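Local coordinates for leucyl aminopeptidase (Trypanosoma brucei brucei, PDB 5NTD), which probably removes leucine and similar residues from the N-termini of peptides, as a dimanganese M17 aminopeptidase that is inhibited by bestatin, at residues A400-A405 against H491-L496; G374-G379 against G476-T481; G416-E421 against V442-E447. One frame throughout, in Å; residues are numbered along the deposited sequence.

Contact 1: residues A400-A405 against H491-L496. With BES (2-(3-amino-2-hydroxy-4-phenyl-butyrylamino)-4-methyl-pentanoic acid), chain B.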
loop_
_atom_site.group_PDB
_atom_site.type_symbol
_atom_site.label_atom_id
_atom_site.label_comp_id
_atom_site.label_asym_id
_atom_site.label_seq_id
_atom_site.Cartn_x
_atom_site.Cartn_y
_atom_site.Cartn_z
ATOM N N ALA G 400 2.340 -23.800 -18.707
ATOM C CA ALA G 400 1.529 -23.041 -17.737
ATOM C C ALA G 400 1.884 -21.587 -17.679
ATOM O O ALA G 400 3.041 -21.209 -17.724
ATOM C CB ALA G 400 1.685 -23.654 -16.375
ATOM N N THR G 401 0.854 -20.783 -17.574
ATOM C CA THR G 401 1.002 -19.333 -17.287
ATOM C C THR G 401 1.202 -19.157 -15.779
ATOM O O THR G 401 0.304 -18.762 -15.053
ATOM C CB THR G 401 -0.221 -18.552 -17.759
ATOM O OG1 THR G 401 -1.407 -19.224 -17.306
ATOM C CG2 THR G 401 -0.238 -18.496 -19.262
ATOM N N LEU G 402 2.360 -19.536 -15.312
ATOM C CA LEU G 402 2.487 -19.936 -13.919
ATOM C C LEU G 402 2.909 -18.831 -12.924
ATOM O O LEU G 402 2.398 -18.819 -11.817
ATOM C CB LEU G 402 3.399 -21.167 -13.757
ATOM C CG LEU G 402 3.223 -21.939 -12.443
ATOM C CD1 LEU G 402 1.792 -22.429 -12.251
ATOM C CD2 LEU G 402 4.179 -23.105 -12.388
ATOM N N THR G 403 3.866 -17.995 -13.292
ATOM C CA THR G 403 4.428 -17.039 -12.343
ATOM C C THR G 403 4.630 -15.676 -12.950
ATOM O O THR G 403 5.096 -15.558 -14.081
ATOM C CB THR G 403 5.790 -17.497 -11.755
ATOM O OG1 THR G 403 6.782 -17.529 -12.783
ATOM C CG2 THR G 403 5.716 -18.873 -11.112
ATOM N N GLY G 404 4.384 -14.641 -12.147
ATOM C CA GLY G 404 4.846 -13.290 -12.455
ATOM C C GLY G 404 6.380 -13.204 -12.517
ATOM O O GLY G 404 6.954 -12.470 -13.316
ATOM N N ALA G 405 7.041 -14.011 -11.718
ATOM C CA ALA G 405 8.505 -14.143 -11.766
ATOM C C ALA G 405 9.051 -14.450 -13.178
ATOM O O ALA G 405 10.130 -14.018 -13.538
ATOM C CB ALA G 405 8.981 -15.232 -10.788
ATOM N N HIS G 491 11.671 -34.294 -17.891
ATOM C CA HIS G 491 10.541 -33.407 -17.545
ATOM C C HIS G 491 10.863 -31.962 -17.913
ATOM O O HIS G 491 11.850 -31.409 -17.456
ATOM C CB HIS G 491 10.207 -33.482 -16.073
ATOM C CG HIS G 491 9.178 -32.488 -15.659
ATOM N ND1 HIS G 491 9.331 -31.666 -14.577
ATOM C CD2 HIS G 491 7.986 -32.156 -16.217
ATOM C CE1 HIS G 491 8.281 -30.869 -14.484
ATOM N NE2 HIS G 491 7.457 -31.138 -15.472
ATOM N N ILE G 492 10.034 -31.408 -18.777
ATOM C CA ILE G 492 10.182 -30.055 -19.254
ATOM C C ILE G 492 9.014 -29.204 -18.754
ATOM O O ILE G 492 7.881 -29.411 -19.157
ATOM C CB ILE G 492 10.186 -29.965 -20.782
ATOM C CG1 ILE G 492 11.311 -30.841 -21.374
ATOM C CG2 ILE G 492 10.387 -28.510 -21.224
ATOM C CD1 ILE G 492 11.219 -31.031 -22.874
ATOM N N HIS G 493 9.326 -28.263 -17.866
ATOM C CA HIS G 493 8.343 -27.324 -17.366
ATOM C C HIS G 493 8.502 -26.008 -18.111
ATOM O O HIS G 493 9.560 -25.413 -18.110
ATOM C CB HIS G 493 8.494 -27.128 -15.866
ATOM C CG HIS G 493 7.742 -25.939 -15.338
ATOM N ND1 HIS G 493 6.374 -25.820 -15.429
ATOM C CD2 HIS G 493 8.177 -24.794 -14.769
ATOM C CE1 HIS G 493 5.997 -24.661 -14.935
ATOM N NE2 HIS G 493 7.073 -24.027 -14.510
ATOM N N VAL G 494 7.445 -25.600 -18.761
ATOM C CA VAL G 494 7.409 -24.370 -19.574
ATOM C C VAL G 494 6.495 -23.316 -18.917
ATOM O O VAL G 494 5.283 -23.475 -18.841
ATOM C CB VAL G 494 6.900 -24.612 -21.000
ATOM C CG1 VAL G 494 7.063 -23.370 -21.863
ATOM C CG2 VAL G 494 7.641 -25.762 -21.629
ATOM N N ASP G 495 7.119 -22.266 -18.411
ATOM C CA ASP G 495 6.397 -21.164 -17.775
ATOM C C ASP G 495 6.241 -20.115 -18.851
ATOM O O ASP G 495 7.200 -19.456 -19.249
ATOM C CB ASP G 495 7.146 -20.611 -16.563
ATOM C CG ASP G 495 6.274 -19.686 -15.702
ATOM O OD1 ASP G 495 5.304 -19.104 -16.231
ATOM O OD2 ASP G 495 6.585 -19.532 -14.498
ATOM N N LEU G 496 5.033 -19.976 -19.333
ATOM C CA LEU G 496 4.738 -19.035 -20.443
ATOM C C LEU G 496 3.711 -17.948 -20.078
ATOM O O LEU G 496 2.921 -17.496 -20.889
ATOM C CB LEU G 496 4.308 -19.782 -21.710
ATOM C CG LEU G 496 3.446 -21.030 -21.553
ATOM C CD1 LEU G 496 2.106 -20.721 -20.921
ATOM C CD2 LEU G 496 3.230 -21.648 -22.919
HETATM N N2 BES B . -1.775 -17.234 -13.099
HETATM C C1 BES B . -0.872 -16.527 -12.192
HETATM C C6 BES B . 0.488 -16.162 -12.839
HETATM C C7 BES B . 0.547 -14.922 -13.688
HETATM C C8 BES B . 0.182 -14.958 -15.026
HETATM C C12 BES B . 1.023 -13.728 -13.164
HETATM C C9 BES B . 0.248 -13.812 -15.814
HETATM C C11 BES B . 1.087 -12.570 -13.955
HETATM C C10 BES B . 0.693 -12.607 -15.278
HETATM C C2 BES B . -0.695 -17.439 -10.959
HETATM O O2 BES B . -1.846 -18.292 -10.674
HETATM C C3 BES B . -0.490 -16.557 -9.763
HETATM O O3 BES B . -1.555 -16.212 -9.199
HETATM N N1 BES B . 0.800 -16.329 -9.468
HETATM C C4 BES B . 1.277 -15.530 -8.378
HETATM C C13 BES B . 1.523 -16.367 -7.127
HETATM C C14 BES B . 1.661 -15.562 -5.836
HETATM C C15 BES B . 0.636 -14.463 -5.586
HETATM C C16 BES B . 1.573 -16.495 -4.653
HETATM C C5 BES B . 2.570 -14.875 -8.725
HETATM O O1 BES B . 2.730 -13.709 -8.364
HETATM O O4 BES B . 3.437 -15.502 -9.340
#
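The imidazole of H493 and the carboxylate of D495 are the flat groups that meet 400-405. L402 CD2 approaches the ring obliquely at CE1, 3.5 Å away, while the backbone N of D495 lies over one ring face, near the rim. The carboxylate is gripped at both oxygens. T403 OG1 donates to D495 OD2 on the syn side at 2.6 Å, and L402 N reaches D495 OD1 at 3.1 Å from above the carboxylate plane; a weak bond from T403 N also ends on OD1. T403 is the N-cap of helix 404-410, OG1 also meeting Q406 N weakly. With CG anti to the backbone N (chi1 -167°), D495 extends toward the turn that follows strand 395-400. The backbones meet in one parallel bridge, at A400 and D495: A400 N donates to V494 O at 3.0 Å, and L496 N returns a bond to A400 O at 2.8 Å. L496 CD1 packs on T401 CG2 at 3.6 Å. H493 ND1 is bonded to D398, and T401 OG1 to D312, a manganese ligand. On the far side of the turn, G404 N donates to bestatin O4 at 3.1 Å, and T401 O lies 3.2 Å from its amino nitrogen N2. A buried carboxylate thus holds the turn, probably in a second-shell role that helps to set the backbone whose other side faces the inhibitor; the bonds it accepts would probably stabilise its charge.

Contact 2: residues G374-G379 against G476-T481. With BCT (bicarbonate ion), chain C.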
loop_
_atom_site.group_PDB
_atom_site.type_symbol
_atom_site.label_atom_id
_atom_site.label_comp_id
_atom_site.label_asym_id
_atom_site.label_seq_id
_atom_site.Cartn_x
_atom_site.Cartn_y
_atom_site.Cartn_z
ATOM N N GLY G 374 -1.893 -22.915 -9.700
ATOM C CA GLY G 374 -1.480 -23.552 -10.933
ATOM C C GLY G 374 -0.623 -24.748 -10.659
ATOM O O GLY G 374 -0.817 -25.817 -11.224
ATOM N N ARG G 375 0.327 -24.574 -9.770
ATOM C CA ARG G 375 1.248 -25.637 -9.466
ATOM C C ARG G 375 0.530 -26.823 -8.839
ATOM O O ARG G 375 0.933 -27.976 -8.997
ATOM C CB ARG G 375 2.386 -25.128 -8.576
ATOM C CG ARG G 375 1.966 -24.822 -7.161
ATOM C CD ARG G 375 3.033 -24.000 -6.464
ATOM N NE ARG G 375 3.119 -22.652 -7.041
ATOM C CZ ARG G 375 4.080 -21.785 -6.763
ATOM N NH1 ARG G 375 5.053 -22.115 -5.921
ATOM N NH2 ARG G 375 4.096 -20.627 -7.345
ATOM N N ILE G 376 -0.534 -26.525 -8.105
ATOM C CA ILE G 376 -1.339 -27.585 -7.441
ATOM C C ILE G 376 -2.075 -28.430 -8.484
ATOM O O ILE G 376 -2.072 -29.640 -8.492
ATOM C CB ILE G 376 -2.350 -26.973 -6.459
ATOM C CG1 ILE G 376 -1.589 -26.383 -5.253
ATOM C CG2 ILE G 376 -3.356 -28.012 -6.011
ATOM C CD1 ILE G 376 -2.445 -25.603 -4.299
ATOM N N VAL G 377 -2.719 -27.732 -9.353
ATOM C CA VAL G 377 -3.501 -28.316 -10.426
ATOM C C VAL G 377 -2.577 -29.172 -11.343
ATOM O O VAL G 377 -2.865 -30.292 -11.714
ATOM C CB VAL G 377 -4.221 -27.120 -11.093
ATOM C CG1 VAL G 377 -4.060 -27.048 -12.564
ATOM C CG2 VAL G 377 -5.652 -27.040 -10.610
ATOM N N LEU G 378 -1.419 -28.626 -11.636
ATOM C CA LEU G 378 -0.424 -29.308 -12.444
ATOM C C LEU G 378 0.158 -30.514 -11.740
ATOM O O LEU G 378 0.573 -31.489 -12.372
ATOM C CB LEU G 378 0.697 -28.344 -12.847
ATOM C CG LEU G 378 0.288 -27.259 -13.839
ATOM C CD1 LEU G 378 1.337 -26.172 -13.900
ATOM C CD2 LEU G 378 0.067 -27.851 -15.226
ATOM N N GLY G 379 0.248 -30.427 -10.430
ATOM C CA GLY G 379 0.749 -31.572 -9.625
ATOM C C GLY G 379 -0.110 -32.822 -9.827
ATOM O O GLY G 379 0.382 -33.930 -10.015
ATOM N N GLY G 476 8.323 -24.731 -10.528
ATOM C CA GLY G 476 8.611 -25.943 -11.304
ATOM C C GLY G 476 8.934 -27.097 -10.386
ATOM O O GLY G 476 8.392 -28.193 -10.514
ATOM N N TYR G 477 9.781 -26.827 -9.415
ATOM C CA TYR G 477 10.180 -27.864 -8.446
ATOM C C TYR G 477 8.949 -28.488 -7.808
ATOM O O TYR G 477 8.845 -29.692 -7.662
ATOM C CB TYR G 477 11.124 -27.320 -7.365
ATOM C CG TYR G 477 11.263 -28.299 -6.226
ATOM C CD1 TYR G 477 12.101 -29.406 -6.330
ATOM C CD2 TYR G 477 10.487 -28.177 -5.073
ATOM C CE1 TYR G 477 12.200 -30.340 -5.315
ATOM C CE2 TYR G 477 10.579 -29.108 -4.051
ATOM C CZ TYR G 477 11.434 -30.182 -4.183
ATOM O OH TYR G 477 11.502 -31.120 -3.187
ATOM N N PHE G 478 8.020 -27.639 -7.381
ATOM C CA PHE G 478 6.798 -28.099 -6.712
ATOM C C PHE G 478 6.121 -29.188 -7.556
ATOM O O PHE G 478 5.714 -30.238 -7.067
ATOM C CB PHE G 478 5.806 -26.961 -6.470
ATOM C CG PHE G 478 4.517 -27.417 -5.864
ATOM C CD1 PHE G 478 3.506 -27.941 -6.652
ATOM C CD2 PHE G 478 4.317 -27.353 -4.490
ATOM C CE1 PHE G 478 2.318 -28.384 -6.086
ATOM C CE2 PHE G 478 3.129 -27.799 -3.915
ATOM C CZ PHE G 478 2.130 -28.306 -4.706
ATOM N N ILE G 479 5.984 -28.873 -8.820
ATOM C CA ILE G 479 5.314 -29.770 -9.784
ATOM C C ILE G 479 6.041 -31.130 -9.836
ATOM O O ILE G 479 5.405 -32.160 -9.807
ATOM C CB ILE G 479 5.273 -29.156 -11.182
ATOM C CG1 ILE G 479 4.419 -27.894 -11.175
ATOM C CG2 ILE G 479 4.705 -30.164 -12.167
ATOM C CD1 ILE G 479 4.637 -27.003 -12.389
ATOM N N THR G 480 7.371 -31.096 -9.817
ATOM C CA THR G 480 8.181 -32.324 -9.906
ATOM C C THR G 480 7.963 -33.274 -8.725
ATOM O O THR G 480 8.038 -34.479 -8.891
ATOM C CB THR G 480 9.693 -32.086 -10.073
ATOM O OG1 THR G 480 10.244 -31.486 -8.907
ATOM C CG2 THR G 480 9.938 -31.201 -11.260
ATOM N N THR G 481 7.651 -32.725 -7.557
ATOM C CA THR G 481 7.435 -33.557 -6.364
ATOM C C THR G 481 6.226 -34.486 -6.536
ATOM O O THR G 481 6.082 -35.442 -5.792
ATOM C CB THR G 481 7.230 -32.752 -5.070
ATOM O OG1 THR G 481 5.974 -32.052 -5.116
ATOM C CG2 THR G 481 8.390 -31.778 -4.837
HETATM C C BCT C . 0.935 -20.758 -9.275
HETATM O O1 BCT C . -0.272 -20.675 -9.879
HETATM O O2 BCT C . 1.394 -21.803 -8.811
HETATM O O3 BCT C . 1.625 -19.721 -9.127
#
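Bicarbonate O2 is gripped by R375, whose side chain also lies against F478 of the facing helix. R375 NE donates to O2 at 2.6 Å in an almost straight bond, R375 N adds a second at 3.1 Å, and NH2 contributes a weak third. NH2 bonds more directly to bicarbonate O3, at 3.2 Å, while G374 N takes O1 at 2.8 Å. The anion therefore sits at the N-terminus of helix 374-387, with its carbon in the guanidinium plane. R375 reaches it by bending: CG stands between the backbone N and the carbonyl carbon (chi1 71°), and a further turn at chi3 brings NE back over the helix start. The first torsion also lays R375 CG over one face of the F478 ring, 3.8 Å from the centroid, in a CH-pi contact. Guanidinium and ring planes are 62° apart. Farther along, L378 CD1 meets I479 CD1 at 3.7 Å, and I376 CG1 touches the ring at CZ. The short helical segments run nearly alongside each other, 8.8 Å apart at closest approach and crossing at -27°, with no hydrogen bond between them. F453 and M464 also pack on R375. Apolar packing against the arginine's methylene chain and a charged grip at its end thus divide the work: helix dipole and guanidinium together would favour a bound anion, consistent with the bicarbonate site known in M17 aminopeptidases.

Contact 3: residues G416-E421 against V442-E447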
loop_
_atom_site.group_PDB
_atom_site.type_symbol
_atom_site.label_atom_id
_atom_site.label_comp_id
_atom_site.label_asym_id
_atom_site.label_seq_id
_atom_site.Cartn_x
_atom_site.Cartn_y
_atom_site.Cartn_z
ATOM N N GLY G 416 9.999 -19.445 -19.894
ATOM C CA GLY G 416 11.032 -19.994 -19.009
ATOM C C GLY G 416 10.983 -21.517 -18.992
ATOM O O GLY G 416 9.917 -22.094 -18.859
ATOM N N LEU G 417 12.144 -22.130 -19.073
ATOM C CA LEU G 417 12.266 -23.585 -18.986
ATOM C C LEU G 417 12.945 -24.082 -17.709
ATOM O O LEU G 417 14.088 -23.748 -17.432
ATOM C CB LEU G 417 13.047 -24.140 -20.179
ATOM C CG LEU G 417 12.524 -23.808 -21.574
ATOM C CD1 LEU G 417 13.399 -24.495 -22.619
ATOM C CD2 LEU G 417 11.073 -24.217 -21.738
ATOM N N TYR G 418 12.241 -24.949 -16.994
ATOM C CA TYR G 418 12.802 -25.663 -15.848
ATOM C C TYR G 418 12.814 -27.144 -16.235
ATOM O O TYR G 418 11.748 -27.755 -16.371
ATOM C CB TYR G 418 11.936 -25.418 -14.604
ATOM C CG TYR G 418 12.346 -26.152 -13.356
ATOM C CD1 TYR G 418 13.316 -25.604 -12.492
ATOM C CD2 TYR G 418 11.733 -27.355 -12.987
ATOM C CE1 TYR G 418 13.694 -26.272 -11.334
ATOM C CE2 TYR G 418 12.120 -28.034 -11.832
ATOM C CZ TYR G 418 13.079 -27.482 -11.007
ATOM O OH TYR G 418 13.453 -28.134 -9.847
ATOM N N VAL G 419 13.991 -27.693 -16.401
ATOM C CA VAL G 419 14.150 -28.986 -17.031
ATOM C C VAL G 419 15.139 -29.878 -16.279
ATOM O O VAL G 419 16.238 -29.451 -15.960
ATOM C CB VAL G 419 14.637 -28.834 -18.483
ATOM C CG1 VAL G 419 14.447 -30.136 -19.270
ATOM C CG2 VAL G 419 13.870 -27.724 -19.189
ATOM N N ASN G 420 14.750 -31.121 -16.054
ATOM C CA ASN G 420 15.610 -32.042 -15.277
ATOM C C ASN G 420 16.785 -32.678 -16.037
ATOM O O ASN G 420 17.630 -33.289 -15.446
ATOM C CB ASN G 420 14.794 -33.135 -14.610
ATOM C CG ASN G 420 14.254 -34.116 -15.593
ATOM O OD1 ASN G 420 14.212 -33.855 -16.796
ATOM N ND2 ASN G 420 13.823 -35.233 -15.106
ATOM N N GLU G 421 16.836 -32.486 -17.335
ATOM C CA GLU G 421 17.926 -33.045 -18.201
ATOM C C GLU G 421 18.412 -32.012 -19.196
ATOM O O GLU G 421 17.602 -31.356 -19.810
ATOM C CB GLU G 421 17.432 -34.240 -18.975
ATOM C CG GLU G 421 17.126 -35.421 -18.076
ATOM C CD GLU G 421 16.710 -36.667 -18.828
ATOM O OE1 GLU G 421 16.644 -36.626 -20.088
ATOM O OE2 GLU G 421 16.456 -37.696 -18.136
ATOM N N VAL G 442 15.571 -21.407 -16.921
ATOM C CA VAL G 442 15.718 -20.928 -15.559
ATOM C C VAL G 442 16.451 -21.967 -14.736
ATOM O O VAL G 442 16.495 -23.128 -15.091
ATOM C CB VAL G 442 14.417 -20.518 -14.886
ATOM C CG1 VAL G 442 13.774 -19.369 -15.638
ATOM C CG2 VAL G 442 13.456 -21.686 -14.780
ATOM N N LEU G 443 17.012 -21.509 -13.618
ATOM C CA LEU G 443 17.845 -22.360 -12.747
ATOM C C LEU G 443 17.153 -23.681 -12.395
ATOM O O LEU G 443 16.058 -23.675 -11.903
ATOM C CB LEU G 443 18.210 -21.637 -11.458
ATOM C CG LEU G 443 18.992 -22.433 -10.420
ATOM C CD1 LEU G 443 20.395 -22.711 -10.907
ATOM C CD2 LEU G 443 19.032 -21.652 -9.106
ATOM N N TYR G 444 17.835 -24.777 -12.684
ATOM C CA TYR G 444 17.494 -26.098 -12.166
ATOM C C TYR G 444 18.464 -26.472 -11.065
ATOM O O TYR G 444 19.622 -26.759 -11.290
ATOM C CB TYR G 444 17.525 -27.171 -13.268
ATOM C CG TYR G 444 17.080 -28.535 -12.788
ATOM C CD1 TYR G 444 15.727 -28.846 -12.689
ATOM C CD2 TYR G 444 18.009 -29.521 -12.442
ATOM C CE1 TYR G 444 15.304 -30.069 -12.244
ATOM C CE2 TYR G 444 17.589 -30.775 -11.977
ATOM C CZ TYR G 444 16.242 -31.026 -11.887
ATOM O OH TYR G 444 15.791 -32.232 -11.441
ATOM N N CYS G 445 17.938 -26.480 -9.864
ATOM C CA CYS G 445 18.729 -26.775 -8.644
ATOM C C CYS G 445 17.825 -27.219 -7.487
ATOM O O CYS G 445 17.687 -26.515 -6.492
ATOM C CB CYS G 445 19.569 -25.576 -8.254
ATOM S SG CYS G 445 20.904 -26.040 -7.130
ATOM N N PRO G 446 17.173 -28.386 -7.630
ATOM C CA PRO G 446 16.227 -28.906 -6.643
ATOM C C PRO G 446 16.721 -28.883 -5.203
ATOM O O PRO G 446 15.948 -28.672 -4.302
ATOM C CB PRO G 446 16.022 -30.376 -7.075
ATOM C CG PRO G 446 16.487 -30.470 -8.448
ATOM C CD PRO G 446 17.471 -29.362 -8.684
ATOM N N GLU G 447 17.989 -29.149 -4.997
ATOM C CA GLU G 447 18.546 -29.141 -3.633
ATOM C C GLU G 447 18.403 -27.778 -2.954
ATOM O O GLU G 447 18.312 -27.692 -1.751
ATOM C CB GLU G 447 20.011 -29.622 -3.586
ATOM C CG GLU G 447 21.012 -28.778 -4.381
ATOM C CD GLU G 447 21.229 -29.249 -5.804
ATOM O OE1 GLU G 447 20.280 -29.771 -6.435
ATOM O OE2 GLU G 447 22.364 -29.049 -6.318
HETATM O O HOH W 1 16.377 -25.721 -16.438
#
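Y418 can be followed outward from strand 415-419 across to 442-447. Its CB packs on V442 CG2 at 4.0 Å. With CG anti to the backbone N (chi1 177°), the ring extends past the peptide that follows L443, whose carbonyl oxygen L443 O lies in plane at the ring edge, 3.4 Å from Y418 CD1. Farther out, CE1 and CZ pass across Y444, whose CD1 sits over one face of the Y418 ring, 3.4 Å from CZ. The hydroxyl ends beside Y444 CE1, 3.6 Å away, with P446 CG a little farther off. The two tyrosine rings meet obliquely, with planes at 50° and centroids 5.0 Å apart.

Y444 is itself enclosed between backbone groups and a proline. One face carries V419 O and N420 CA, the latter in a CH-pi contact 3.9 Å from the ring centroid; P446 CD lies over the opposite face. At the hydroxyl end, N420 CB approaches Y444 OH, while the amide of N420 turns to H491 and G489.

The backbones share one direct hydrogen bond, V442 N to L417 O, 2.8 Å long and nearly straight at 171°. A water bridges V419 N, from which it accepts, and V442 O. This continues the pairing of strand 415-419 with 439-441, after which the chain leaves the sheet and turns into helix 446-449.

R113 of a second subunit bonds to V419 O and packs on Y444, and S112 of that subunit bonds to Y444 O. Aromatic and apolar packing thus does most of the joining here, while backbone carbonyls on either side of the contact serve the interface, tying the edge of the catalytic sheet to a neighbour in the hexamer.

Overall arrangement
All three contacts lie in the catalytic domain. Contacts 1 and 2 are buried and border the inhibitor and the bicarbonate: the first joins two strand ends through backbone bonds and a carboxylate, the second joins two helices through apolar packing and an anion grip. Contact 3, also largely buried, sits farther from the active site; another subunit touches most of it, against one residue of contact 1, and it relies on aromatic rings, one backbone bond and a water. Strand 490-495 pairs with strand 415-419, joining contacts 1 and 3 in one sheet, while helix 471-480 in contact 2 packs on both strands. Contact 3 is nested inside the loops closed by the others.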